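Long-range contacts in GCN5-related N-acetyltransferase (Anabaena variabilis, PDB 2OZG), which probably transfers acetyl groups from acetyl-coenzyme A to amine substrates, perhaps aminoglycosides, as a GNAT-family enzyme that binds coenzyme A: residues G24-V32 and A84-R92; Y131-I142 and S277-L288. All coordinates share one frame; numbering follows the deposited sequence.

Contact 1: G24-V32 and A84-R92; sequences GNILEQCFV and AVGIAPEYR. With COA (coenzyme A), chain C.
Cys30 and Gly86 meet where helix 20-30 passes over strand 75-87 of the N-terminal GNAT domain, the two short axes crossing at 94°. SG lies 3.6 Å from Gly86 CA and fills the place a side chain there would need, so sulfur and strand fit closely. Leu27 flanks this point, CD1 on Ala84 CB and CD2 near Ala84 O, while Ile26 lays CG1 and CG2 along Ala88; behind them stand Phe50 of strand 50-55 and Val59 of strand 58-72. Against this fully buried centre, Phe31, just past the helix, is partly exposed; it brings CZ to 3.2 Å from Val85 O and CE1 toward C6P of coenzyme A. Extended Gln29 reaches Pro89 with NE2 3.4 Å from CG, and NE2 is hydrogen-bonded to Tyr204 OH of the second subunit, which covers this side. Arg92 closes the middle: NE (2.7 Å) and NH2 both donate to Ile87 O, Cys30 SG sits at the guanidinium edge, and the flat group lies between Pro89 CA and coenzyme O9P. No hydrogen bond joins the two segments. The helix thus contributes apolar surface and sulfur, while the strand turns polar backbone to the ligand: Ile87 N donates almost straight (177°) to OAP of coenzyme A at 3.0 Å, the main-chain grip on pantetheine characteristic of GNAT enzymes.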
loop_
_atom_site.group_PDB
_atom_site.type_symbol
_atom_site.label_atom_id
_atom_site.label_comp_id
_atom_site.label_asym_id
_atom_site.label_seq_id
_atom_site.Cartn_x
_atom_site.Cartn_y
_atom_site.Cartn_z
ATOM N N GLY A 24 1.255 -37.940 0.712
ATOM C CA GLY A 24 0.453 -36.918 0.067
ATOM C C GLY A 24 -0.059 -35.922 1.063
ATOM O O GLY A 24 -0.065 -34.747 0.759
ATOM N N ASN A 25 -0.477 -36.399 2.239
ATOM C CA ASN A 25 -0.886 -35.526 3.343
ATOM C C ASN A 25 0.255 -34.679 3.851
ATOM O O ASN A 25 0.080 -33.504 4.149
ATOM C CB ASN A 25 -1.354 -36.359 4.514
ATOM C CG ASN A 25 -2.673 -36.912 4.307
ATOM O OD1 ASN A 25 -3.389 -36.524 3.375
ATOM N ND2 ASN A 25 -3.044 -37.855 5.166
ATOM N N ILE A 26 1.427 -35.298 3.991
ATOM C CA ILE A 26 2.592 -34.551 4.447
ATOM C C ILE A 26 2.918 -33.477 3.427
ATOM O O ILE A 26 3.210 -32.322 3.800
ATOM C CB ILE A 26 3.835 -35.454 4.632
ATOM C CG1 ILE A 26 3.641 -36.335 5.850
ATOM C CG2 ILE A 26 5.074 -34.617 4.802
ATOM C CD1 ILE A 26 4.680 -37.404 5.967
ATOM N N LEU A 27 2.856 -33.836 2.140
ATOM C CA LEU A 27 3.124 -32.863 1.061
ATOM C C LEU A 27 2.109 -31.710 1.064
ATOM O O LEU A 27 2.493 -30.562 0.918
ATOM C CB LEU A 27 3.204 -33.558 -0.300
ATOM C CG LEU A 27 4.382 -34.543 -0.443
ATOM C CD1 LEU A 27 4.580 -34.901 -1.931
ATOM C CD2 LEU A 27 5.754 -34.065 0.142
ATOM N N GLU A 28 0.826 -32.000 1.271
ATOM C CA GLU A 28 -0.171 -30.928 1.398
ATOM C C GLU A 28 0.138 -29.935 2.518
ATOM O O GLU A 28 -0.040 -28.695 2.383
ATOM C CB GLU A 28 -1.544 -31.477 1.674
ATOM C CG GLU A 28 -2.146 -32.078 0.502
ATOM C CD GLU A 28 -3.592 -32.511 0.704
ATOM O OE1 GLU A 28 -4.223 -32.122 1.739
ATOM O OE2 GLU A 28 -4.084 -33.231 -0.215
ATOM N N GLN A 29 0.585 -30.471 3.630
ATOM C CA GLN A 29 0.934 -29.650 4.762
ATOM C C GLN A 29 2.176 -28.839 4.460
ATOM O O GLN A 29 2.182 -27.638 4.624
ATOM C CB GLN A 29 1.114 -30.509 6.007
ATOM C CG GLN A 29 1.608 -29.776 7.235
ATOM C CD GLN A 29 1.406 -30.635 8.483
ATOM O OE1 GLN A 29 1.085 -31.816 8.372
ATOM N NE2 GLN A 29 1.571 -30.054 9.648
ATOM N N CYS A 30 3.230 -29.507 4.034
ATOM C CA CYS A 30 4.475 -28.840 3.726
ATOM C C CYS A 30 4.351 -27.680 2.757
ATOM O O CYS A 30 4.885 -26.610 3.005
ATOM C CB CYS A 30 5.486 -29.828 3.183
ATOM S SG CYS A 30 6.116 -30.959 4.390
ATOM N N PHE A 31 3.642 -27.894 1.662
ATOM C CA PHE A 31 3.502 -26.895 0.640
ATOM C C PHE A 31 2.274 -26.039 0.703
ATOM O O PHE A 31 2.020 -25.292 -0.204
ATOM C CB PHE A 31 3.666 -27.608 -0.698
ATOM C CG PHE A 31 5.016 -28.186 -0.815
ATOM C CD1 PHE A 31 6.103 -27.342 -0.965
ATOM C CD2 PHE A 31 5.238 -29.520 -0.637
ATOM C CE1 PHE A 31 7.347 -27.826 -1.001
ATOM C CE2 PHE A 31 6.502 -30.016 -0.670
ATOM C CZ PHE A 31 7.561 -29.173 -0.844
ATOM N N VAL A 32 1.497 -26.185 1.775
ATOM C CA VAL A 32 0.289 -25.405 2.021
ATOM C C VAL A 32 -0.665 -25.541 0.843
ATOM O O VAL A 32 -1.145 -24.543 0.315
ATOM C CB VAL A 32 0.631 -23.894 2.334
ATOM C CG1 VAL A 32 -0.574 -23.214 3.020
ATOM C CG2 VAL A 32 1.834 -23.823 3.242
ATOM N N ALA A 84 9.124 -31.602 -4.665
ATOM C CA ALA A 84 8.293 -31.796 -3.463
ATOM C C ALA A 84 9.002 -32.418 -2.247
ATOM O O ALA A 84 8.544 -33.421 -1.705
ATOM C CB ALA A 84 7.062 -32.598 -3.831
ATOM N N VAL A 85 10.115 -31.825 -1.833
ATOM C CA VAL A 85 10.817 -32.317 -0.673
ATOM C C VAL A 85 10.081 -31.807 0.551
ATOM O O VAL A 85 9.951 -30.605 0.742
ATOM C CB VAL A 85 12.266 -31.783 -0.613
ATOM C CG1 VAL A 85 12.947 -32.263 0.647
ATOM C CG2 VAL A 85 13.032 -32.220 -1.832
ATOM N N GLY A 86 9.597 -32.719 1.370
ATOM C CA GLY A 86 8.904 -32.338 2.587
ATOM C C GLY A 86 9.118 -33.308 3.723
ATOM O O GLY A 86 9.060 -34.534 3.536
ATOM N N ILE A 87 9.347 -32.750 4.905
ATOM C CA ILE A 87 9.431 -33.496 6.172
ATOM C C ILE A 87 8.320 -32.961 7.055
ATOM O O ILE A 87 8.229 -31.782 7.245
ATOM C CB ILE A 87 10.779 -33.250 6.882
ATOM C CG1 ILE A 87 11.936 -33.561 5.945
ATOM C CG2 ILE A 87 10.908 -34.061 8.145
ATOM C CD1 ILE A 87 12.065 -35.087 5.560
ATOM N N ALA A 88 7.491 -33.838 7.593
ATOM C CA ALA A 88 6.395 -33.442 8.471
ATOM C C ALA A 88 6.996 -32.655 9.619
ATOM O O ALA A 88 8.039 -33.011 10.171
ATOM C CB ALA A 88 5.647 -34.706 8.965
ATOM N N PRO A 89 6.313 -31.618 10.039
ATOM C CA PRO A 89 6.996 -30.699 10.943
ATOM C C PRO A 89 7.454 -31.323 12.239
ATOM O O PRO A 89 8.490 -30.938 12.747
ATOM C CB PRO A 89 5.986 -29.570 11.134
ATOM C CG PRO A 89 4.671 -30.223 10.914
ATOM C CD PRO A 89 4.920 -31.233 9.799
ATOM N N GLU A 90 6.756 -32.339 12.725
ATOM C CA GLU A 90 7.174 -32.974 13.954
ATOM C C GLU A 90 8.511 -33.709 13.841
ATOM O O GLU A 90 9.088 -34.083 14.851
ATOM C CB GLU A 90 6.097 -33.930 14.483
ATOM C CG GLU A 90 5.814 -35.177 13.659
ATOM C CD GLU A 90 4.704 -35.027 12.595
ATOM O OE1 GLU A 90 4.438 -33.931 12.083
ATOM O OE2 GLU A 90 4.102 -36.062 12.268
ATOM N N TYR A 91 9.007 -33.930 12.624
ATOM C CA TYR A 91 10.280 -34.642 12.447
ATOM C C TYR A 91 11.431 -33.731 12.022
ATOM O O TYR A 91 12.539 -34.173 11.780
ATOM C CB TYR A 91 10.090 -35.777 11.444
ATOM C CG TYR A 91 9.115 -36.829 11.912
ATOM C CD1 TYR A 91 9.384 -37.570 13.057
ATOM C CD2 TYR A 91 7.960 -37.123 11.198
ATOM C CE1 TYR A 91 8.506 -38.554 13.505
ATOM C CE2 TYR A 91 7.076 -38.126 11.640
ATOM C CZ TYR A 91 7.364 -38.830 12.794
ATOM O OH TYR A 91 6.524 -39.814 13.269
ATOM N N ARG A 92 11.160 -32.451 11.918
ATOM C CA ARG A 92 12.162 -31.496 11.487
ATOM C C ARG A 92 13.266 -31.210 12.500
ATOM O O ARG A 92 13.117 -31.478 13.647
ATOM C CB ARG A 92 11.462 -30.213 11.130
ATOM C CG ARG A 92 10.614 -30.401 9.881
ATOM C CD ARG A 92 9.998 -29.102 9.396
ATOM N NE ARG A 92 9.016 -29.415 8.376
ATOM C CZ ARG A 92 8.004 -28.640 7.996
ATOM N NH1 ARG A 92 7.761 -27.440 8.545
ATOM N NH2 ARG A 92 7.177 -29.122 7.105
HETATM N N1A COA C . 16.146 -22.956 6.514
HETATM C C2A COA C . 17.483 -23.097 6.437
HETATM N N3A COA C . 18.091 -24.282 6.646
HETATM C C4A COA C . 17.342 -25.369 6.954
HETATM C C5A COA C . 15.958 -25.268 7.057
HETATM C C6A COA C . 15.363 -24.012 6.826
HETATM N N6A COA C . 14.032 -23.796 6.892
HETATM N N7A COA C . 15.515 -26.507 7.381
HETATM C C8A COA C . 16.585 -27.336 7.477
HETATM N N9A COA C . 17.694 -26.628 7.209
HETATM C C1B COA C . 19.121 -27.069 7.179
HETATM C C2B COA C . 19.711 -27.183 8.583
HETATM O O2B COA C . 20.226 -25.924 9.074
HETATM C C3B COA C . 20.750 -28.284 8.414
HETATM O O3B COA C . 22.079 -27.773 8.238
HETATM P P3B COA C . 23.117 -27.730 9.494
HETATM O O7A COA C . 23.579 -29.172 9.631
HETATM O O8A COA C . 24.155 -26.703 9.052
HETATM O O9A COA C . 22.298 -27.294 10.703
HETATM C C4B COA C . 20.314 -29.098 7.199
HETATM O O4B COA C . 19.281 -28.350 6.546
HETATM C C5B COA C . 19.803 -30.488 7.582
HETATM O O5B COA C . 18.607 -30.343 8.362
HETATM P P1A COA C . 17.454 -31.489 8.474
HETATM O O1A COA C . 17.842 -32.683 7.634
HETATM O O2A COA C . 17.166 -31.699 9.961
HETATM O O3A COA C . 16.165 -30.709 7.838
HETATM P P2A COA C . 14.608 -30.952 8.289
HETATM O O4A COA C . 14.443 -32.465 8.458
HETATM O O5A COA C . 14.330 -30.061 9.498
HETATM O O6A COA C . 13.778 -30.404 6.956
HETATM C CBP COA C . 12.102 -28.987 5.613
HETATM C CCP COA C . 12.559 -29.599 6.956
HETATM C CDP COA C . 12.541 -29.975 4.534
HETATM C CEP COA C . 12.973 -27.750 5.407
HETATM C CAP COA C . 10.522 -28.764 5.645
HETATM O OAP COA C . 9.782 -29.794 4.906
HETATM C C9P COA C . 9.836 -27.416 5.287
HETATM O O9P COA C . 9.743 -26.402 6.167
HETATM N N8P COA C . 9.186 -27.175 4.131
HETATM C C7P COA C . 8.961 -27.890 2.873
HETATM C C6P COA C . 9.540 -26.902 1.872
HETATM C C5P COA C . 10.932 -27.332 1.432
HETATM O O5P COA C . 11.787 -27.654 2.254
HETATM N N4P COA C . 11.188 -27.315 0.116
HETATM C C3P COA C . 12.454 -27.660 -0.525
HETATM C C2P COA C . 12.178 -27.608 -2.012
HETATM S S1P COA C . 11.083 -28.996 -2.523
#

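Contact 2: Y131-I142 and S277-L288; sequences YEQAGSSCVWEI and SATIRSQDRWML
Trp286 lies flat over Gly135 at one of two classic beta bulges in this twisted antiparallel strand pair. Here two residues, Ala134 and Gly135, stand opposite the single Trp286; farther along, Val139 is matched by the pair Arg281 and Ser282. At the first bulge the glycine supplies the hollow: its CA sits over the centre of the six-membered ring, only 9° off the normal, in a CH-pi contact. Trp286 CG falls between its own backbone N and carbonyl carbon (chi1 38°), folding the indole back over the partner strand, where NE1 gives a weak bond to Ser136 O. An alanine at this position is likely to open a gap over Gly135 CA and leave Ser136 O without its weak indole donor. Next to the ring, Ala134 CB presses tightly on Leu288 CB, 3.5 Å away. Trp140 reverses the roles: its ring is the floor and Ile280 the bump, with CG1 over one face, 3.5 Å from Trp140 CZ2 and also 3.6 Å from Cys138 SG. Trp261 meets the same indole, and Trp140 NE1 is hydrogen-bonded to Ser264 O. Polar side chains span the strands as well. Arg285 NH1 donates to Gln133 OE1 at 3.0 Å with amide and guanidinium planes at right angles; Gln133 NE2 is hydrogen-bonded to Gln123 OE1. From the third subunit, Asp267 O accepts from Arg285 NH2 and Gln276 OE1 from Arg285 N. Glu141 OE2 pairs with Lys258, while OE1 receives Arg281 NH1 at 2.8 Å from above the carboxylate plane, in a salt bridge at the guanidinium edge.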
loop_
_atom_site.group_PDB
_atom_site.type_symbol
_atom_site.label_atom_id
_atom_site.label_comp_id
_atom_site.label_asym_id
_atom_site.label_seq_id
_atom_site.Cartn_x
_atom_site.Cartn_y
_atom_site.Cartn_z
ATOM N N TYR A 131 24.732 -29.620 -3.705
ATOM C CA TYR A 131 24.010 -28.803 -4.704
ATOM C C TYR A 131 24.534 -27.379 -4.605
ATOM O O TYR A 131 24.874 -26.919 -3.514
ATOM C CB TYR A 131 22.484 -28.753 -4.453
ATOM C CG TYR A 131 21.736 -30.013 -4.816
ATOM C CD1 TYR A 131 21.664 -31.070 -3.954
ATOM C CD2 TYR A 131 21.081 -30.119 -6.037
ATOM C CE1 TYR A 131 21.042 -32.237 -4.307
ATOM C CE2 TYR A 131 20.401 -31.283 -6.398
ATOM C CZ TYR A 131 20.385 -32.324 -5.547
ATOM O OH TYR A 131 19.714 -33.483 -5.886
ATOM N N GLU A 132 24.544 -26.665 -5.743
ATOM C CA GLU A 132 24.902 -25.254 -5.719
ATOM C C GLU A 132 24.132 -24.452 -6.730
ATOM O O GLU A 132 23.673 -24.973 -7.716
ATOM C CB GLU A 132 26.412 -25.051 -5.937
ATOM C CG GLU A 132 26.956 -23.593 -5.718
ATOM C CD GLU A 132 26.584 -22.998 -4.339
ATOM O OE1 GLU A 132 25.481 -22.425 -4.218
ATOM O OE2 GLU A 132 27.396 -23.086 -3.403
ATOM N N GLN A 133 23.991 -23.152 -6.477
ATOM C CA GLN A 133 23.381 -22.271 -7.470
ATOM C C GLN A 133 24.004 -22.535 -8.811
ATOM O O GLN A 133 25.222 -22.604 -8.936
ATOM C CB GLN A 133 23.570 -20.810 -7.108
ATOM C CG GLN A 133 22.940 -20.443 -5.770
ATOM C CD GLN A 133 22.960 -18.964 -5.546
ATOM O OE1 GLN A 133 23.727 -18.268 -6.203
ATOM N NE2 GLN A 133 22.071 -18.455 -4.641
ATOM N N ALA A 134 23.165 -22.685 -9.838
ATOM C CA ALA A 134 23.661 -23.083 -11.112
ATOM C C ALA A 134 22.880 -22.558 -12.312
ATOM O O ALA A 134 23.355 -22.680 -13.436
ATOM C CB ALA A 134 23.708 -24.601 -11.163
ATOM N N GLY A 135 21.702 -21.971 -12.098
ATOM C CA GLY A 135 20.961 -21.420 -13.211
ATOM C C GLY A 135 19.898 -20.482 -12.717
ATOM O O GLY A 135 19.578 -20.455 -11.515
ATOM N N SER A 136 19.297 -19.788 -13.654
ATOM C CA SER A 136 18.280 -18.800 -13.319
ATOM C C SER A 136 16.884 -19.075 -13.842
ATOM O O SER A 136 16.701 -19.839 -14.784
ATOM C CB SER A 136 18.738 -17.441 -13.855
ATOM O OG SER A 136 20.008 -17.098 -13.299
ATOM N N SER A 137 15.895 -18.482 -13.152
ATOM C CA SER A 137 14.515 -18.430 -13.627
ATOM C C SER A 137 14.118 -17.024 -13.218
ATOM O O SER A 137 14.545 -16.530 -12.176
ATOM C CB SER A 137 13.583 -19.459 -12.985
ATOM O OG SER A 137 13.594 -19.303 -11.564
ATOM N N CYS A 138 13.311 -16.392 -14.052
ATOM C CA CYS A 138 12.971 -14.978 -13.893
ATOM C C CYS A 138 11.586 -14.749 -14.462
ATOM O O CYS A 138 11.307 -15.167 -15.600
ATOM C CB CYS A 138 13.973 -14.144 -14.696
ATOM S SG CYS A 138 13.864 -12.482 -14.433
ATOM N N VAL A 139 10.751 -14.087 -13.677
ATOM C CA VAL A 139 9.421 -13.690 -14.087
ATOM C C VAL A 139 9.447 -12.199 -14.364
ATOM O O VAL A 139 9.788 -11.399 -13.510
ATOM C CB VAL A 139 8.346 -14.006 -13.012
ATOM C CG1 VAL A 139 7.007 -13.532 -13.511
ATOM C CG2 VAL A 139 8.287 -15.499 -12.798
ATOM N N TRP A 140 9.155 -11.871 -15.619
ATOM C CA TRP A 140 9.076 -10.524 -16.088
ATOM C C TRP A 140 7.646 -10.058 -16.131
ATOM O O TRP A 140 6.768 -10.858 -16.307
ATOM C CB TRP A 140 9.626 -10.449 -17.516
ATOM C CG TRP A 140 11.111 -10.551 -17.551
ATOM C CD1 TRP A 140 11.837 -11.682 -17.531
ATOM C CD2 TRP A 140 12.048 -9.458 -17.564
ATOM N NE1 TRP A 140 13.168 -11.376 -17.561
ATOM C CE2 TRP A 140 13.331 -10.018 -17.594
ATOM C CE3 TRP A 140 11.920 -8.083 -17.604
ATOM C CZ2 TRP A 140 14.506 -9.236 -17.620
ATOM C CZ3 TRP A 140 13.094 -7.291 -17.660
ATOM C CH2 TRP A 140 14.369 -7.894 -17.661
ATOM N N GLU A 141 7.422 -8.754 -16.021
ATOM C CA GLU A 141 6.078 -8.247 -16.146
ATOM C C GLU A 141 6.118 -6.984 -16.948
ATOM O O GLU A 141 7.137 -6.294 -16.939
ATOM C CB GLU A 141 5.457 -7.922 -14.780
ATOM C CG GLU A 141 5.997 -6.715 -14.110
ATOM C CD GLU A 141 5.194 -6.389 -12.851
ATOM O OE1 GLU A 141 5.224 -7.229 -11.938
ATOM O OE2 GLU A 141 4.539 -5.303 -12.789
ATOM N N ILE A 142 4.999 -6.642 -17.580
ATOM C CA ILE A 142 4.941 -5.427 -18.364
ATOM C C ILE A 142 3.528 -4.939 -18.563
ATOM O O ILE A 142 2.605 -5.762 -18.732
ATOM C CB ILE A 142 5.581 -5.700 -19.741
ATOM C CG1 ILE A 142 5.705 -4.433 -20.565
ATOM C CG2 ILE A 142 4.768 -6.733 -20.563
ATOM C CD1 ILE A 142 6.500 -4.636 -21.847
ATOM N N SER A 277 9.995 -0.864 -20.557
ATOM C CA SER A 277 8.809 -0.825 -19.726
ATOM C C SER A 277 8.606 -2.081 -18.914
ATOM O O SER A 277 7.741 -2.131 -18.019
ATOM C CB SER A 277 7.619 -0.487 -20.587
ATOM O OG SER A 277 7.605 -1.307 -21.713
ATOM N N ALA A 278 9.425 -3.080 -19.186
ATOM C CA ALA A 278 9.276 -4.360 -18.536
ATOM C C ALA A 278 10.099 -4.396 -17.268
ATOM O O ALA A 278 11.159 -3.809 -17.226
ATOM C CB ALA A 278 9.710 -5.465 -19.476
ATOM N N THR A 279 9.628 -5.067 -16.221
ATOM C CA THR A 279 10.439 -5.181 -15.011
ATOM C C THR A 279 10.496 -6.614 -14.558
ATOM O O THR A 279 9.648 -7.425 -14.924
ATOM C CB THR A 279 9.838 -4.340 -13.862
ATOM O OG1 THR A 279 8.487 -4.694 -13.700
ATOM C CG2 THR A 279 9.848 -2.887 -14.202
ATOM N N ILE A 280 11.466 -6.913 -13.706
ATOM C CA ILE A 280 11.580 -8.229 -13.168
ATOM C C ILE A 280 10.701 -8.285 -11.922
ATOM O O ILE A 280 10.884 -7.522 -11.026
ATOM C CB ILE A 280 13.062 -8.609 -12.878
ATOM C CG1 ILE A 280 13.764 -8.918 -14.206
ATOM C CG2 ILE A 280 13.152 -9.779 -11.986
ATOM C CD1 ILE A 280 15.290 -9.066 -14.099
ATOM N N ARG A 281 9.701 -9.172 -11.934
ATOM C CA ARG A 281 8.763 -9.331 -10.850
ATOM C C ARG A 281 9.383 -10.225 -9.792
ATOM O O ARG A 281 9.199 -10.007 -8.614
ATOM C CB ARG A 281 7.511 -9.976 -11.422
ATOM C CG ARG A 281 6.351 -10.225 -10.486
ATOM C CD ARG A 281 5.249 -10.821 -11.396
ATOM N NE ARG A 281 3.951 -11.088 -10.794
ATOM C CZ ARG A 281 2.976 -10.189 -10.660
ATOM N NH1 ARG A 281 3.149 -8.926 -11.053
ATOM N NH2 ARG A 281 1.827 -10.566 -10.106
ATOM N N SER A 282 10.081 -11.278 -10.219
ATOM C CA SER A 282 10.760 -12.152 -9.285
ATOM C C SER A 282 11.762 -12.999 -10.034
ATOM O O SER A 282 11.708 -13.166 -11.288
ATOM C CB SER A 282 9.781 -13.091 -8.585
ATOM O OG SER A 282 9.055 -13.814 -9.551
ATOM N N GLN A 283 12.720 -13.494 -9.280
ATOM C CA GLN A 283 13.717 -14.386 -9.839
ATOM C C GLN A 283 14.114 -15.423 -8.813
ATOM O O GLN A 283 13.884 -15.272 -7.597
ATOM C CB GLN A 283 14.941 -13.610 -10.252
ATOM C CG GLN A 283 15.652 -13.009 -9.073
ATOM C CD GLN A 283 16.900 -12.329 -9.479
ATOM O OE1 GLN A 283 17.857 -12.979 -9.929
ATOM N NE2 GLN A 283 16.935 -11.007 -9.301
ATOM N N ASP A 284 14.668 -16.518 -9.317
ATOM C CA ASP A 284 15.105 -17.617 -8.491
ATOM C C ASP A 284 16.319 -18.264 -9.131
ATOM O O ASP A 284 16.460 -18.262 -10.360
ATOM C CB ASP A 284 13.998 -18.671 -8.404
ATOM C CG ASP A 284 12.844 -18.236 -7.544
ATOM O OD1 ASP A 284 12.926 -18.429 -6.316
ATOM O OD2 ASP A 284 11.838 -17.723 -8.085
ATOM N N ARG A 285 17.237 -18.738 -8.305
ATOM C CA ARG A 285 18.279 -19.587 -8.809
ATOM C C ARG A 285 17.995 -21.009 -8.400
ATOM O O ARG A 285 17.810 -21.312 -7.259
ATOM C CB ARG A 285 19.658 -19.163 -8.355
ATOM C CG ARG A 285 20.052 -17.827 -8.919
ATOM C CD ARG A 285 21.381 -17.341 -8.353
ATOM N NE ARG A 285 21.649 -16.022 -8.874
ATOM C CZ ARG A 285 22.568 -15.196 -8.402
ATOM N NH1 ARG A 285 23.372 -15.579 -7.416
ATOM N NH2 ARG A 285 22.663 -13.969 -8.910
ATOM N N TRP A 286 17.970 -21.882 -9.398
ATOM C CA TRP A 286 17.935 -23.275 -9.157
ATOM C C TRP A 286 19.341 -23.815 -8.943
ATOM O O TRP A 286 20.357 -23.185 -9.323
ATOM C CB TRP A 286 17.185 -24.026 -10.259
ATOM C CG TRP A 286 17.368 -23.546 -11.637
ATOM C CD1 TRP A 286 16.597 -22.610 -12.285
ATOM C CD2 TRP A 286 18.318 -24.003 -12.593
ATOM N NE1 TRP A 286 17.048 -22.446 -13.576
ATOM C CE2 TRP A 286 18.049 -23.334 -13.810
ATOM C CE3 TRP A 286 19.382 -24.925 -12.548
ATOM C CZ2 TRP A 286 18.797 -23.556 -14.968
ATOM C CZ3 TRP A 286 20.097 -25.155 -13.690
ATOM C CH2 TRP A 286 19.803 -24.465 -14.895
HETATM N N MSE A 287 19.395 -25.013 -8.373
HETATM C CA MSE A 287 20.636 -25.598 -8.021
HETATM C C MSE A 287 20.872 -26.860 -8.737
HETATM O O MSE A 287 19.930 -27.563 -9.114
HETATM C CB MSE A 287 20.614 -25.863 -6.544
HETATM C CG MSE A 287 20.611 -24.630 -5.663
HETATM SE SE MSE A 287 20.770 -25.087 -3.743
HETATM C CE MSE A 287 22.158 -23.771 -3.190
ATOM N N LEU A 288 22.141 -27.205 -8.860
ATOM C CA LEU A 288 22.572 -28.436 -9.557
ATOM C C LEU A 288 23.586 -29.214 -8.723
ATOM O O LEU A 288 24.431 -28.630 -8.053
ATOM C CB LEU A 288 23.226 -28.044 -10.903
ATOM C CG LEU A 288 23.622 -29.217 -11.838
ATOM C CD1 LEU A 288 23.235 -29.042 -13.296
ATOM C CD2 LEU A 288 25.132 -29.540 -11.700
HETATM O O HOH W 1 20.050 -15.339 -11.295
HETATM O O HOH W 2 11.221 -17.528 -11.289
HETATM O O HOH W 3 6.818 -3.183 -15.560
#

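Overall arrangement
Along the chain the contacts come in series, contact 1 closing before contact 2 opens; their centres lie about 25 Å apart and their nearest atoms about 8 Å. Pairing between strands connects them: strand 75-87 of contact 1 runs parallel to 115-118, which pairs with 279-290 of contact 2, and that strand pairs in turn with 132-143. Contact 1 lies at the strand whose backbone binds coenzyme A in the first GNAT domain. In contact 2, strand 132-143 pairs with 279-290, a strand within the second GNAT range, which is consistent with a joint between the two GNAT regions. Each contact also meets another subunit, the second at contact 1 and the third at contact 2.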